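Side-chain contacts in 2-oxoglutarate (2OG) and Fe(II)-dependent oxygenase superfamily protein (Arabidopsis thaliana, PDB 6KWA), which probably oxidises the plant hormone indole-3-acetic acid irreversibly to inactive 2-oxoindole-3-acetic acid, as a 2-oxoglutarate-dependent dioxygenase: residues F98-E103 against D107-M112; I5-E8 against I14-Q17; T139-E144 against T216-G221; R72-N75 against Y81-L84. All blocks are in the same frame, centred on the assembly; numbering follows the deposited sequence.

Contact 1: F98-E103 against D107-M112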
loop_
_atom_site.group_PDB
_atom_site.type_symbol
_atom_site.label_atom_id
_atom_site.label_comp_id
_atom_site.label_asym_id
_atom_site.label_seq_id
_atom_site.Cartn_x
_atom_site.Cartn_y
_atom_site.Cartn_z
ATOM N N PHE A 98 -10.385 -5.803 -15.006
ATOM C CA PHE A 98 -10.306 -4.401 -14.676
ATOM C C PHE A 98 -10.030 -3.572 -15.943
ATOM O O PHE A 98 -10.665 -2.553 -16.183
ATOM C CB PHE A 98 -9.221 -4.200 -13.624
ATOM C CG PHE A 98 -9.007 -2.777 -13.221
ATOM C CD1 PHE A 98 -9.807 -2.193 -12.247
ATOM C CD2 PHE A 98 -7.985 -2.027 -13.782
ATOM C CE1 PHE A 98 -9.606 -0.871 -11.864
ATOM C CE2 PHE A 98 -7.782 -0.706 -13.398
ATOM C CZ PHE A 98 -8.591 -0.134 -12.437
ATOM N N CYS A 99 -9.089 -4.019 -16.761
ATOM C CA CYS A 99 -8.769 -3.306 -17.993
ATOM C C CYS A 99 -9.939 -3.324 -19.000
ATOM O O CYS A 99 -10.187 -2.332 -19.695
ATOM C CB CYS A 99 -7.501 -3.876 -18.611
ATOM S SG CYS A 99 -6.025 -3.436 -17.667
ATOM N N ASP A 100 -10.657 -4.440 -19.057
ATOM C CA ASP A 100 -11.877 -4.515 -19.855
ATOM C C ASP A 100 -12.859 -3.451 -19.394
ATOM O O ASP A 100 -13.317 -2.653 -20.216
ATOM C CB ASP A 100 -12.506 -5.909 -19.776
ATOM C CG ASP A 100 -11.595 -6.996 -20.355
ATOM O OD1 ASP A 100 -10.618 -6.642 -21.060
ATOM O OD2 ASP A 100 -11.863 -8.198 -20.127
ATOM N N GLN A 101 -13.147 -3.425 -18.082
ATOM C CA GLN A 101 -14.100 -2.489 -17.468
ATOM C C GLN A 101 -13.774 -1.016 -17.754
ATOM O O GLN A 101 -14.674 -0.204 -17.962
ATOM C CB GLN A 101 -14.186 -2.699 -15.934
ATOM C CG GLN A 101 -14.846 -4.017 -15.478
ATOM C CD GLN A 101 -14.767 -4.265 -13.965
ATOM O OE1 GLN A 101 -14.015 -3.614 -13.245
ATOM N NE2 GLN A 101 -15.538 -5.223 -13.487
ATOM N N LEU A 102 -12.493 -0.661 -17.734
ATOM C CA LEU A 102 -12.106 0.744 -17.857
ATOM C C LEU A 102 -11.715 1.124 -19.274
ATOM O O LEU A 102 -11.258 2.260 -19.518
ATOM C CB LEU A 102 -10.950 1.056 -16.915
ATOM C CG LEU A 102 -11.288 1.480 -15.497
ATOM C CD1 LEU A 102 -12.149 2.727 -15.466
ATOM C CD2 LEU A 102 -11.960 0.342 -14.786
ATOM N N GLU A 103 -11.890 0.169 -20.191
ATOM C CA GLU A 103 -11.552 0.352 -21.599
ATOM C C GLU A 103 -10.128 0.836 -21.689
ATOM O O GLU A 103 -9.828 1.876 -22.291
ATOM C CB GLU A 103 -12.493 1.332 -22.282
ATOM C CG GLU A 103 -13.928 0.877 -22.164
ATOM C CD GLU A 103 -14.921 1.901 -22.680
ATOM O OE1 GLU A 103 -14.510 3.055 -22.968
ATOM O OE2 GLU A 103 -16.119 1.543 -22.766
ATOM N N ASP A 107 -1.757 -0.583 -24.732
ATOM C CA ASP A 107 -0.567 -0.160 -24.014
ATOM C C ASP A 107 -0.832 -0.102 -22.527
ATOM O O ASP A 107 -0.012 -0.540 -21.724
ATOM C CB ASP A 107 -0.114 1.227 -24.481
ATOM C CG ASP A 107 0.751 1.180 -25.729
ATOM O OD1 ASP A 107 0.892 0.093 -26.343
ATOM O OD2 ASP A 107 1.295 2.248 -26.092
ATOM N N GLN A 108 -1.984 0.464 -22.180
ATOM C CA GLN A 108 -2.361 0.646 -20.790
ATOM C C GLN A 108 -2.579 -0.692 -20.126
ATOM O O GLN A 108 -2.275 -0.875 -18.940
ATOM C CB GLN A 108 -3.619 1.469 -20.690
ATOM C CG GLN A 108 -3.366 2.945 -20.761
ATOM C CD GLN A 108 -4.614 3.733 -21.053
ATOM O OE1 GLN A 108 -5.706 3.168 -21.215
ATOM N NE2 GLN A 108 -4.482 5.047 -21.037
ATOM N N ARG A 109 -3.080 -1.639 -20.902
ATOM C CA ARG A 109 -3.316 -2.967 -20.380
ATOM C C ARG A 109 -1.985 -3.575 -20.029
ATOM O O ARG A 109 -1.836 -4.158 -18.958
ATOM C CB ARG A 109 -4.060 -3.846 -21.382
ATOM C CG ARG A 109 -4.337 -5.255 -20.882
ATOM C CD ARG A 109 -5.148 -6.047 -21.879
ATOM N NE ARG A 109 -6.381 -5.347 -22.236
ATOM C CZ ARG A 109 -7.567 -5.632 -21.717
ATOM N NH1 ARG A 109 -7.676 -6.594 -20.805
ATOM N NH2 ARG A 109 -8.642 -4.956 -22.092
ATOM N N GLU A 110 -1.000 -3.379 -20.902
ATOM C CA GLU A 110 0.287 -4.026 -20.705
ATOM C C GLU A 110 1.075 -3.384 -19.552
ATOM O O GLU A 110 1.791 -4.075 -18.809
ATOM C CB GLU A 110 1.096 -3.958 -21.993
ATOM C CG GLU A 110 0.963 -5.208 -22.849
ATOM C CD GLU A 110 2.028 -5.279 -23.935
ATOM O OE1 GLU A 110 2.751 -4.274 -24.115
ATOM O OE2 GLU A 110 2.140 -6.334 -24.606
ATOM N N ILE A 111 0.922 -2.072 -19.404
ATOM C CA ILE A 111 1.519 -1.337 -18.297
ATOM C C ILE A 111 1.004 -1.858 -16.955
ATOM O O ILE A 111 1.765 -2.079 -16.014
ATOM C CB ILE A 111 1.249 0.161 -18.431
ATOM C CG1 ILE A 111 2.011 0.691 -19.656
ATOM C CG2 ILE A 111 1.645 0.904 -17.143
ATOM C CD1 ILE A 111 1.631 2.098 -20.054
ATOM N N MET A 112 -0.299 -2.074 -16.900
ATOM C CA MET A 112 -0.970 -2.527 -15.708
ATOM C C MET A 112 -0.512 -3.938 -15.335
ATOM O O MET A 112 -0.263 -4.252 -14.170
ATOM C CB MET A 112 -2.480 -2.508 -15.941
ATOM C CG MET A 112 -3.309 -2.461 -14.700
ATOM S SD MET A 112 -3.866 -0.788 -14.411
ATOM C CE MET A 112 -4.410 -0.331 -16.054
#
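Cys99 lays its CB over one face of the Arg109 guanidinium, out toward the rim of that flat group, with CB 3.5 Å from NH1. Short and apolar, the cysteine lets the long arginine lie close against helix 92-101; the CA atoms of the two residues are 6.0 Å apart. Arg109 leaves its own helix fully extended, CG anti to the backbone N, and then bends at chi3 (-54°), which carries the guanidinium past Cys99 to Asp100. There both end nitrogens fasten on a single oxygen: Arg109 NH2 is 2.8 Å and NH1 3.0 Å from Asp100 OD1. The NH2 bond arrives almost in line with the C-O bond of Asp100, whereas NH1 comes from above the carboxylate plane. The oxygen lies close to the guanidinium plane, but the two flat groups are turned 45° against each other, so this salt bridge differs from the coplanar form that pairs two nitrogens with two oxygens. Asn96 OD1 is a further partner of NH1.

One turn on, Met112 bends at chi2 and chi3 and sets its methyl CE 3.9 Å from Cys99 SG. Its SD meets Phe98 CE2 at 4.0 Å in an oblique Met-aromatic contact, the two side chains crossing at about a right angle. A flexible thioether suits this buried place between a thiol and a ring. Charge pairing at the exposed Asp100 and sulfur-rich apolar packing beneath it thus hold the two consecutive helices together, and the ion pair probably leaves little net charge beside Cys99.

Contact 2: I5-E8 against I14-Q17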
loop_
_atom_site.group_PDB
_atom_site.type_symbol
_atom_site.label_atom_id
_atom_site.label_comp_id
_atom_site.label_asym_id
_atom_site.label_seq_id
_atom_site.Cartn_x
_atom_site.Cartn_y
_atom_site.Cartn_z
ATOM N N ILE A 5 15.023 2.443 3.704
ATOM C CA ILE A 5 15.738 1.174 3.633
ATOM C C ILE A 5 16.196 0.823 2.223
ATOM O O ILE A 5 15.400 0.799 1.289
ATOM C CB ILE A 5 14.854 0.051 4.217
ATOM C CG1 ILE A 5 14.779 0.304 5.727
ATOM C CG2 ILE A 5 15.424 -1.315 3.922
ATOM C CD1 ILE A 5 14.180 -0.798 6.525
ATOM N N ASP A 6 17.490 0.557 2.088
ATOM C CA ASP A 6 18.135 0.207 0.814
ATOM C C ASP A 6 18.014 -1.285 0.571
ATOM O O ASP A 6 18.727 -2.068 1.189
ATOM C CB ASP A 6 19.618 0.633 0.858
ATOM C CG ASP A 6 20.346 0.485 -0.498
ATOM O OD1 ASP A 6 19.854 -0.185 -1.432
ATOM O OD2 ASP A 6 21.443 1.068 -0.617
ATOM N N LEU A 7 17.166 -1.681 -0.377
ATOM C CA LEU A 7 16.915 -3.093 -0.629
ATOM C C LEU A 7 18.082 -3.746 -1.361
ATOM O O LEU A 7 18.063 -4.959 -1.563
ATOM C CB LEU A 7 15.623 -3.273 -1.438
ATOM C CG LEU A 7 14.329 -2.847 -0.711
ATOM C CD1 LEU A 7 13.103 -3.155 -1.542
ATOM C CD2 LEU A 7 14.197 -3.518 0.662
ATOM N N GLU A 8 19.094 -2.956 -1.746
ATOM C CA GLU A 8 20.332 -3.540 -2.321
ATOM C C GLU A 8 21.472 -3.656 -1.292
ATOM O O GLU A 8 22.625 -3.822 -1.664
ATOM C CB GLU A 8 20.838 -2.755 -3.531
ATOM C CG GLU A 8 19.978 -2.929 -4.773
ATOM C CD GLU A 8 20.464 -2.084 -5.945
ATOM O OE1 GLU A 8 21.360 -1.228 -5.754
ATOM O OE2 GLU A 8 19.958 -2.287 -7.068
ATOM N N ILE A 14 21.645 -7.727 7.964
ATOM C CA ILE A 14 21.548 -6.294 8.279
ATOM C C ILE A 14 20.284 -5.688 7.690
ATOM O O ILE A 14 19.556 -4.917 8.351
ATOM C CB ILE A 14 22.759 -5.527 7.735
ATOM C CG1 ILE A 14 24.013 -5.894 8.533
ATOM C CG2 ILE A 14 22.518 -4.031 7.787
ATOM C CD1 ILE A 14 25.282 -5.248 7.995
ATOM N N LEU A 15 20.022 -6.067 6.444
ATOM C CA LEU A 15 18.820 -5.642 5.733
ATOM C C LEU A 15 17.547 -6.084 6.449
ATOM O O LEU A 15 16.669 -5.272 6.734
ATOM C CB LEU A 15 18.839 -6.199 4.302
ATOM C CG LEU A 15 17.612 -5.840 3.479
ATOM C CD1 LEU A 15 17.433 -4.360 3.564
ATOM C CD2 LEU A 15 17.817 -6.287 2.020
ATOM N N ASN A 16 17.432 -7.379 6.709
ATOM C CA ASN A 16 16.270 -7.916 7.420
ATOM C C ASN A 16 16.073 -7.297 8.792
ATOM O O ASN A 16 14.949 -7.066 9.219
ATOM C CB ASN A 16 16.404 -9.426 7.534
ATOM C CG ASN A 16 16.308 -10.097 6.191
ATOM O OD1 ASN A 16 16.061 -9.426 5.182
ATOM N ND2 ASN A 16 16.595 -11.397 6.140
ATOM N N GLN A 17 17.167 -7.041 9.499
ATOM C CA GLN A 17 17.039 -6.442 10.813
ATOM C C GLN A 17 16.548 -5.004 10.703
ATOM O O GLN A 17 15.724 -4.558 11.509
ATOM C CB GLN A 17 18.354 -6.497 11.560
ATOM C CG GLN A 17 18.426 -5.472 12.650
ATOM C CD GLN A 17 19.407 -5.865 13.698
ATOM O OE1 GLN A 17 19.345 -6.980 14.224
ATOM N NE2 GLN A 17 20.334 -4.962 14.013
#
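Asp6 OD1 is gripped twice: the backbone N of Glu8 donates to OD1 across 2.9 Å, and ND2 of Asn33 is its second partner. The Glu8 bond, 150° at the hydrogen, reaches the oxygen from above the carboxylate plane. It closes an Asx turn, for which aspartate is well suited because its short side chain can reach the amide two residues on. The turn bends the chain just where strand 4-6 ends.

Against the carbonyl oxygens of Asp6 and Leu7 lies Leu15 of helix 12-25, whose two methyls do the touching. With CG anti to the backbone N (chi1 179°), the branch extends from the helix toward the strand end. Leu15 CD1 settles 3.7 Å from CG2 of Ile5, the two side chains meeting at a slant, and the same CD1 of Leu15 is 3.5 Å from the carbonyl O of Asp6. The other methyl, Leu15 CD2, lies 3.8 Å from the carbonyl O of Leu7. Leu7 itself starts out away from the helix, yet its CD2 still comes within 4.4 Å of Leu15 CD1.

Branched aliphatic residues fit here because each has methyls for more than one neighbour. Ile5 also packs on Ile19 and Ala22, further along the same helix, while Leu7 reaches Leu122 and Leu126 of helix 106-133. Strand 4-6 in turn bonds through its backbone to the parallel strand 28-32. Strand, turn, helix and second strand form a beta-alpha-beta crossover, and Leu15 packs the first turn of its helix against the end of the first strand.

Contact 3: T139-E144 against T216-G221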
loop_
_atom_site.group_PDB
_atom_site.type_symbol
_atom_site.label_atom_id
_atom_site.label_comp_id
_atom_site.label_asym_id
_atom_site.label_seq_id
_atom_site.Cartn_x
_atom_site.Cartn_y
_atom_site.Cartn_z
ATOM N N THR A 139 8.540 -19.525 5.927
ATOM C CA THR A 139 9.028 -18.452 5.070
ATOM C C THR A 139 8.136 -18.281 3.843
ATOM O O THR A 139 8.409 -17.457 2.987
ATOM C CB THR A 139 10.496 -18.690 4.645
ATOM O OG1 THR A 139 10.609 -19.969 4.006
ATOM C CG2 THR A 139 11.428 -18.662 5.888
ATOM N N ASP A 140 7.065 -19.060 3.787
ATOM C CA ASP A 140 6.126 -19.034 2.682
ATOM C C ASP A 140 4.722 -18.661 3.176
ATOM O O ASP A 140 3.741 -18.975 2.513
ATOM C CB ASP A 140 6.069 -20.418 2.020
ATOM C CG ASP A 140 7.264 -20.708 1.121
ATOM O OD1 ASP A 140 8.055 -19.783 0.807
ATOM O OD2 ASP A 140 7.463 -21.905 0.808
ATOM N N PHE A 141 4.619 -17.998 4.328
ATOM C CA PHE A 141 3.313 -17.803 4.975
ATOM C C PHE A 141 2.313 -17.022 4.127
ATOM O O PHE A 141 1.086 -17.153 4.278
ATOM C CB PHE A 141 3.471 -17.096 6.325
ATOM C CG PHE A 141 3.958 -15.684 6.230
ATOM C CD1 PHE A 141 3.057 -14.629 6.278
ATOM C CD2 PHE A 141 5.313 -15.396 6.131
ATOM C CE1 PHE A 141 3.509 -13.291 6.242
ATOM C CE2 PHE A 141 5.768 -14.068 6.103
ATOM C CZ PHE A 141 4.860 -13.021 6.145
ATOM N N PHE A 142 2.835 -16.196 3.232
ATOM C CA PHE A 142 1.979 -15.257 2.518
ATOM C C PHE A 142 1.429 -15.852 1.214
ATOM O O PHE A 142 0.554 -15.248 0.590
ATOM C CB PHE A 142 2.783 -13.978 2.241
ATOM C CG PHE A 142 4.084 -14.261 1.572
ATOM C CD1 PHE A 142 4.152 -14.469 0.204
ATOM C CD2 PHE A 142 5.231 -14.436 2.327
ATOM C CE1 PHE A 142 5.344 -14.798 -0.399
ATOM C CE2 PHE A 142 6.430 -14.770 1.711
ATOM C CZ PHE A 142 6.484 -14.939 0.354
ATOM N N LYS A 143 1.832 -17.076 0.863
ATOM C CA LYS A 143 1.670 -17.534 -0.528
ATOM C C LYS A 143 0.252 -17.779 -1.004
ATOM O O LYS A 143 0.003 -17.778 -2.205
ATOM C CB LYS A 143 2.438 -18.848 -0.771
ATOM C CG LYS A 143 3.880 -18.681 -1.235
ATOM C CD LYS A 143 4.327 -20.011 -1.909
ATOM C CE LYS A 143 5.764 -19.942 -2.436
ATOM N NZ LYS A 143 6.518 -21.221 -2.317
ATOM N N GLU A 144 -0.692 -17.892 -0.089
ATOM C CA GLU A 144 -2.081 -18.042 -0.501
ATOM C C GLU A 144 -2.855 -16.765 -0.182
ATOM O O GLU A 144 -4.088 -16.766 -0.146
ATOM C CB GLU A 144 -2.744 -19.226 0.211
ATOM C CG GLU A 144 -1.994 -20.563 0.172
ATOM C CD GLU A 144 -1.699 -21.067 -1.226
ATOM O OE1 GLU A 144 -2.443 -20.726 -2.173
ATOM O OE2 GLU A 144 -0.712 -21.820 -1.374
ATOM N N THR A 216 0.017 -6.857 12.611
ATOM C CA THR A 216 0.030 -6.833 14.061
ATOM C C THR A 216 -0.559 -8.132 14.610
ATOM O O THR A 216 0.000 -8.733 15.520
ATOM C CB THR A 216 -0.762 -5.618 14.612
ATOM O OG1 THR A 216 -0.272 -4.417 14.002
ATOM C CG2 THR A 216 -0.616 -5.507 16.136
ATOM N N ILE A 217 -1.662 -8.583 14.030
ATOM C CA ILE A 217 -2.287 -9.836 14.444
ATOM C C ILE A 217 -1.324 -10.996 14.219
ATOM O O ILE A 217 -1.053 -11.778 15.124
ATOM C CB ILE A 217 -3.578 -10.103 13.660
ATOM C CG1 ILE A 217 -4.635 -9.048 13.985
ATOM C CG2 ILE A 217 -4.089 -11.510 13.915
ATOM C CD1 ILE A 217 -5.808 -9.068 13.003
ATOM N N TRP A 218 -0.767 -11.066 13.016
ATOM C CA TRP A 218 0.132 -12.143 12.640
ATOM C C TRP A 218 1.386 -12.237 13.521
ATOM O O TRP A 218 1.830 -13.326 13.866
ATOM C CB TRP A 218 0.528 -11.951 11.188
ATOM C CG TRP A 218 1.507 -12.930 10.634
ATOM C CD1 TRP A 218 1.231 -14.155 10.103
ATOM C CD2 TRP A 218 2.924 -12.742 10.510
ATOM N NE1 TRP A 218 2.396 -14.744 9.654
ATOM C CE2 TRP A 218 3.446 -13.900 9.901
ATOM C CE3 TRP A 218 3.796 -11.698 10.850
ATOM C CZ2 TRP A 218 4.800 -14.052 9.623
ATOM C CZ3 TRP A 218 5.146 -11.845 10.576
ATOM C CH2 TRP A 218 5.637 -13.023 9.971
ATOM N N SER A 219 1.953 -11.099 13.888
ATOM C CA SER A 219 3.162 -11.095 14.695
ATOM C C SER A 219 2.858 -10.967 16.192
ATOM O O SER A 219 3.737 -10.620 16.991
ATOM C CB SER A 219 4.057 -9.960 14.267
ATOM O OG SER A 219 3.400 -8.726 14.508
ATOM N N ASN A 220 1.607 -11.236 16.552
ATOM C CA ASN A 220 1.136 -11.156 17.930
ATOM C C ASN A 220 1.520 -9.853 18.607
ATOM O O ASN A 220 2.047 -9.861 19.713
ATOM C CB ASN A 220 1.650 -12.349 18.739
ATOM C CG ASN A 220 0.906 -12.521 20.055
ATOM O OD1 ASN A 220 -0.289 -12.270 20.135
ATOM N ND2 ASN A 220 1.616 -12.943 21.092
ATOM N N GLY A 221 1.253 -8.734 17.937
ATOM C CA GLY A 221 1.457 -7.415 18.514
ATOM C C GLY A 221 2.809 -6.768 18.261
ATOM O O GLY A 221 3.040 -5.622 18.614
#
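Phe141 and Trp218 stack face to face, and the phenyl ring is covered on both sides. Over its centre on one face sits Trp218 CZ2, 3.5 Å above the plane; on the opposite face Phe142 CD2 lies nearer the rim. Phe142 presents its edge there, since CE2 of Phe141 falls in the plane of the Phe142 ring. The indole takes Phe141 CE1 over one face, also off centre. Phe141 lies over the NE1-CE2-CZ2 side of the indole, its centroid 4.3 Å from that of the six-membered ring of Trp218, with planes inclined by 25°. That tilt brings the rings closest at one end, where Phe141 CD1 is 3.4 Å from Trp218 NE1, while Phe141 CZ is 3.6 Å from CZ2 of the indole.

Phe141 reaches the indole with its CG between the backbone N and the carbonyl carbon (chi1 67°), the crowded position, on a type I turn from Asp140 to Lys143. Trp218 instead stretches out from the last turn of helix 213-218. Just behind it, Asn220, at positive phi, and Gly221 close a Schellman motif, with Gly221 N bonded to Thr216 O at 2.7 Å. Glycine tolerates the backbone angles adopted after the cap.

Large flat residues suit a join whose backbones are far apart, the CA atoms of Phe141 and Trp218 being 10.0 Å from each other. Phe174 meets both rings, Phe259 stands edge-to-face with Trp218, and Trp145 does so with Phe141. The arrangement is an aromatic cluster, tying the loop between helix 106-133 and strand 147-155 to the C-terminal end of helix 213-218 in the double-stranded beta-helix fold.

Contact 4: R72-N75 against Y81-L84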
loop_
_atom_site.group_PDB
_atom_site.type_symbol
_atom_site.label_atom_id
_atom_site.label_comp_id
_atom_site.label_asym_id
_atom_site.label_seq_id
_atom_site.Cartn_x
_atom_site.Cartn_y
_atom_site.Cartn_z
ATOM N N ARG A 72 -15.074 4.229 -6.288
ATOM C CA ARG A 72 -15.759 5.102 -5.350
ATOM C C ARG A 72 -15.647 6.554 -5.779
ATOM O O ARG A 72 -14.547 7.085 -5.911
ATOM C CB ARG A 72 -15.205 4.945 -3.928
ATOM C CG ARG A 72 -15.612 3.671 -3.230
ATOM C CD ARG A 72 -17.116 3.599 -3.062
ATOM N NE ARG A 72 -17.496 2.438 -2.266
ATOM C CZ ARG A 72 -17.605 1.201 -2.737
ATOM N NH1 ARG A 72 -17.396 0.953 -4.028
ATOM N NH2 ARG A 72 -17.950 0.213 -1.915
ATOM N N ALA A 73 -16.791 7.210 -5.939
ATOM C CA ALA A 73 -16.809 8.629 -6.231
ATOM C C ALA A 73 -16.766 9.424 -4.938
ATOM O O ALA A 73 -17.218 8.942 -3.893
ATOM C CB ALA A 73 -18.070 8.988 -7.040
ATOM N N PRO A 74 -16.261 10.665 -5.007
ATOM C CA PRO A 74 -16.269 11.541 -3.826
ATOM C C PRO A 74 -17.693 11.753 -3.299
ATOM O O PRO A 74 -18.642 11.844 -4.074
ATOM C CB PRO A 74 -15.690 12.861 -4.350
ATOM C CG PRO A 74 -14.958 12.509 -5.623
ATOM C CD PRO A 74 -15.679 11.320 -6.195
ATOM N N ASN A 75 -17.855 11.775 -1.988
ATOM C CA ASN A 75 -19.169 12.026 -1.419
ATOM C C ASN A 75 -19.038 12.919 -0.204
ATOM O O ASN A 75 -18.020 13.574 -0.015
ATOM C CB ASN A 75 -19.856 10.718 -1.054
ATOM C CG ASN A 75 -19.001 9.857 -0.152
ATOM O OD1 ASN A 75 -18.168 10.358 0.617
ATOM N ND2 ASN A 75 -19.190 8.559 -0.248
ATOM N N TYR A 81 -11.988 12.687 -2.455
ATOM C CA TYR A 81 -11.359 11.427 -2.804
ATOM C C TYR A 81 -12.138 10.643 -3.838
ATOM O O TYR A 81 -13.342 10.434 -3.681
ATOM C CB TYR A 81 -11.214 10.607 -1.507
ATOM C CG TYR A 81 -10.657 9.202 -1.634
ATOM C CD1 TYR A 81 -9.361 8.985 -2.090
ATOM C CD2 TYR A 81 -11.418 8.085 -1.258
ATOM C CE1 TYR A 81 -8.834 7.698 -2.187
ATOM C CE2 TYR A 81 -10.899 6.788 -1.362
ATOM C CZ TYR A 81 -9.603 6.605 -1.823
ATOM O OH TYR A 81 -9.056 5.337 -1.925
ATOM N N GLU A 82 -11.433 10.197 -4.886
ATOM C CA GLU A 82 -11.978 9.285 -5.866
ATOM C C GLU A 82 -11.031 8.071 -6.026
ATOM O O GLU A 82 -9.808 8.192 -5.893
ATOM C CB GLU A 82 -12.176 10.013 -7.213
ATOM C CG GLU A 82 -12.824 9.164 -8.326
ATOM C CD GLU A 82 -12.949 9.923 -9.641
ATOM O OE1 GLU A 82 -12.313 11.001 -9.768
ATOM O OE2 GLU A 82 -13.655 9.433 -10.556
ATOM N N ALA A 83 -11.578 6.892 -6.283
ATOM C CA ALA A 83 -10.731 5.722 -6.342
ATOM C C ALA A 83 -11.281 4.650 -7.249
ATOM O O ALA A 83 -12.500 4.495 -7.384
ATOM C CB ALA A 83 -10.501 5.157 -4.917
ATOM N N LEU A 84 -10.351 3.901 -7.842
ATOM C CA LEU A 84 -10.624 2.724 -8.640
ATOM C C LEU A 84 -9.758 1.584 -8.113
ATOM O O LEU A 84 -8.712 1.816 -7.498
ATOM C CB LEU A 84 -10.321 2.960 -10.132
ATOM C CG LEU A 84 -11.147 3.944 -10.960
ATOM C CD1 LEU A 84 -10.294 4.653 -11.990
ATOM C CD2 LEU A 84 -12.231 3.141 -11.665
#
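Arg72, Pro74 and Tyr81 lose the most surface here, and the polar atoms they bring together are those of the backbone. Arg72 forms an antiparallel hydrogen-bonded pair with Ala83: its N donates to Ala83 O at 2.8 Å, and its O accepts from Ala83 N at 3.0 Å. The same carbonyl also takes a CA-H···O contact from Glu82, whose CG passes 3.6 Å from Arg72 O. The arginine's long side chain leads away to a salt bridge with Asp64.

Two residues on, a matching pair with Tyr81 would need another N-H, which Pro74 lacks. Its N merely sits 3.2 Å from Tyr81 O, and its ring lies against that carbonyl, with CG 3.3 Å from the oxygen. Pro74 CD also touches Glu82 CB at 3.9 Å, the two side chains slanting across each other. Proline therefore suits the point where the bridge stops at one pair.

Tyr81 offers the contact its carbonyl, while its ring goes elsewhere: with CG anti to the backbone N (chi1 176°), it meets the ring of Tyr154, and its OH bonds to Asn152 OD1. Both partners bind 2-oxoglutarate, which is absent from this model, so Tyr81 probably stands in the second shell of that site. Glu82 carries its carboxylate to Lys59 and Tyr71.

On its other side, strand 81-87 bonds to strand 147-155, through Glu82 with Lys153 and Leu84 with Ile151; loop 72-75 thus borders the outermost strand of the large mixed sheet.

Contacts 1 and 4 meet directly: Leu102 CD1 of contact 1 packs 3.8 Å from Leu84 CD2 of contact 4, where strand 81-87 leads on to helix 92-101. Contacts 2 and 4 reach the two outermost strands of the same mixed sheet, on opposite sides of the chain's centre, with centres 36 Å apart. Helix 106-133 links the rest, since contact 1 uses its beginning and Leu7 of contact 2 and Phe141 of contact 3 pack farther along it. Contact 4 comes nearest the active site: the Tyr81 side chain is about 8 Å from the magnesium ion held by His169, Asp171 and His228.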